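Local atomic coordinates of putative thiosugar synthase (Amycolatopsis orientalis, PDB entry 4N6F), a protein that probably makes a 2-thiosugar phosphate by a route related to that of the thiazole synthase ThiG, using sulphur from a carrier protein. Residues G195-A200 / T214-A219. Numbering follows the deposited sequence.
Sequences GGIGSA and TLVNTA. With F6R (fructose -6-phosphate), chain F.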
loop_
_atom_site.group_PDB
_atom_site.type_symbol
_atom_site.label_atom_id
_atom_site.label_comp_id
_atom_site.label_asym_id
_atom_site.label_seq_id
_atom_site.Cartn_x
_atom_site.Cartn_y
_atom_site.Cartn_z
ATOM N N GLY A 195 11.742 9.250 -6.622
ATOM C CA GLY A 195 12.199 10.398 -5.858
ATOM C C GLY A 195 11.362 10.630 -4.618
ATOM O O GLY A 195 10.168 10.932 -4.698
ATOM N N GLY A 196 11.995 10.491 -3.458
ATOM C CA GLY A 196 11.340 10.806 -2.197
ATOM C C GLY A 196 10.414 9.721 -1.674
ATOM O O GLY A 196 9.700 9.943 -0.704
ATOM N N ILE A 197 10.425 8.550 -2.310
ATOM C CA ILE A 197 9.680 7.414 -1.803
ATOM C C ILE A 197 10.303 6.999 -0.468
ATOM O O ILE A 197 11.523 6.832 -0.349
ATOM C CB ILE A 197 9.684 6.209 -2.766
ATOM C CG1 ILE A 197 9.046 6.573 -4.112
ATOM C CG2 ILE A 197 8.944 5.030 -2.141
ATOM C CD1 ILE A 197 7.593 6.981 -4.024
ATOM N N GLY A 198 9.437 6.817 0.513
ATOM C CA GLY A 198 9.820 6.624 1.906
ATOM C C GLY A 198 9.453 5.257 2.448
ATOM O O GLY A 198 10.197 4.691 3.253
ATOM N N SER A 199 8.306 4.725 2.029
ATOM C CA SER A 199 7.818 3.440 2.537
ATOM C C SER A 199 6.851 2.765 1.571
ATOM O O SER A 199 6.487 3.332 0.534
ATOM C CB SER A 199 7.129 3.642 3.886
ATOM O OG SER A 199 5.889 4.316 3.731
ATOM N N ALA A 200 6.416 1.565 1.944
ATOM C CA ALA A 200 5.544 0.743 1.113
ATOM C C ALA A 200 4.224 1.413 0.715
ATOM O O ALA A 200 3.719 1.167 -0.380
ATOM C CB ALA A 200 5.256 -0.572 1.814
ATOM N N THR A 214 7.798 1.761 -9.679
ATOM C CA THR A 214 8.383 2.716 -8.763
ATOM C C THR A 214 9.874 2.435 -8.642
ATOM O O THR A 214 10.285 1.278 -8.592
ATOM C CB THR A 214 7.741 2.576 -7.374
ATOM O OG1 THR A 214 6.325 2.718 -7.505
ATOM C CG2 THR A 214 8.247 3.641 -6.427
ATOM N N LEU A 215 10.680 3.489 -8.601
ATOM C CA LEU A 215 12.107 3.337 -8.367
ATOM C C LEU A 215 12.385 3.817 -6.962
ATOM O O LEU A 215 12.021 4.935 -6.598
ATOM C CB LEU A 215 12.944 4.111 -9.379
ATOM C CG LEU A 215 14.447 3.797 -9.314
ATOM C CD1 LEU A 215 15.099 3.901 -10.691
ATOM C CD2 LEU A 215 15.188 4.680 -8.323
ATOM N N VAL A 216 12.998 2.967 -6.184
ATOM C CA VAL A 216 13.344 3.261 -4.828
ATOM C C VAL A 216 14.832 3.126 -4.597
ATOM O O VAL A 216 15.482 2.372 -5.246
ATOM C CB VAL A 216 12.570 2.405 -3.836
ATOM C CG1 VAL A 216 11.096 2.587 -4.047
ATOM C CG2 VAL A 216 12.932 0.955 -3.950
ATOM N N ASN A 217 15.349 3.967 -3.724
ATOM C CA ASN A 217 16.724 3.967 -3.285
ATOM C C ASN A 217 16.908 4.253 -1.794
ATOM O O ASN A 217 17.133 3.369 -1.038
ATOM C CB ASN A 217 17.520 4.963 -4.117
ATOM C CG ASN A 217 18.963 5.076 -3.683
ATOM O OD1 ASN A 217 19.401 4.379 -2.831
ATOM N ND2 ASN A 217 19.679 5.957 -4.285
ATOM N N THR A 218 16.717 5.491 -1.385
ATOM C CA THR A 218 16.931 5.917 -0.025
ATOM C C THR A 218 16.055 5.197 1.007
ATOM O O THR A 218 16.497 4.923 2.063
ATOM C CB THR A 218 16.749 7.439 0.125
ATOM O OG1 THR A 218 17.707 8.105 -0.654
ATOM C CG2 THR A 218 16.920 7.866 1.524
ATOM N N ALA A 219 14.813 4.913 0.686
ATOM C CA ALA A 219 13.904 4.200 1.599
ATOM C C ALA A 219 14.417 2.837 2.081
ATOM O O ALA A 219 14.107 2.410 3.202
ATOM C CB ALA A 219 12.546 4.016 0.950
HETATM C C1 F6R F . 18.848 7.717 -10.671
HETATM C C2 F6R F . 18.993 7.182 -9.274
HETATM C C3 F6R F . 18.795 8.045 -8.052
HETATM C C4 F6R F . 17.293 8.244 -7.847
HETATM C C5 F6R F . 16.978 8.757 -6.439
HETATM C C6 F6R F . 15.547 8.444 -6.049
HETATM O O2 F6R F . 19.229 5.985 -9.100
HETATM O O3 F6R F . 19.455 9.314 -8.113
HETATM O O4 F6R F . 16.804 9.195 -8.806
HETATM O O5 F6R F . 17.842 8.176 -5.466
HETATM O O6 F6R F . 15.273 9.085 -4.809
HETATM P P F6R F . 15.270 8.321 -3.409
HETATM O O1P F6R F . 16.729 8.143 -3.112
HETATM O O2P F6R F . 14.537 7.023 -3.613
HETATM O O3P F6R F . 14.500 9.286 -2.552
HETATM O O HOH W 1 12.268 7.145 -4.903
HETATM O O HOH W 2 13.450 5.609 -1.795
HETATM O O HOH W 3 12.422 3.863 4.649
#
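With chi1 at -61°, I197 turns CG1 away from its carbonyl carbon and leaves CG2 trans to its backbone N, which brings both branches against residues 214-216 of strand 213-216. I197 CG2 meets V216 CG1 at 3.8 Å, and I197 CG1 meets T214 CG2 at 3.8 Å. This is the phosphate-binding end of a TIM barrel, formed by the loops after the last two strands in sequence, 191-194 and 213-216. M233 of helix 226-245 packs on I197, V216 and A219.

The two loops hold the phosphate of fructose 6-phosphate between them. G196 N donates to O3P at 2.9 Å. From the start of helix 218-221, T218 N and T218 OG1 both donate to O1P, the hydroxyl at 2.6 Å. The N-terminal end of this short helix would probably favour the negative phosphate.

The extended first torsion of N217 (chi1 177°) carries its amide to the sugar, where ND2 donates a hydrogen bond to O5 at 3.1 Å. Y33 OH is hydrogen-bonded to N217 OD1 and so helps fix the amide rotation. With an alanine in place of N217, O5 would probably lose this donor and Y33 its amide partner.

Two waters tie the two segments to phosphate oxygen O2P. One accepts from G195 N and donates to L215 O and O2P. The other accepts from A219 N and donates to I197 O and O2P. Beyond them A219 CB is packed close to two backbone oxygens, 3.3 Å from I197 O and 3.4 Å from G198 O. A third water donates to both G198 O and A219 O.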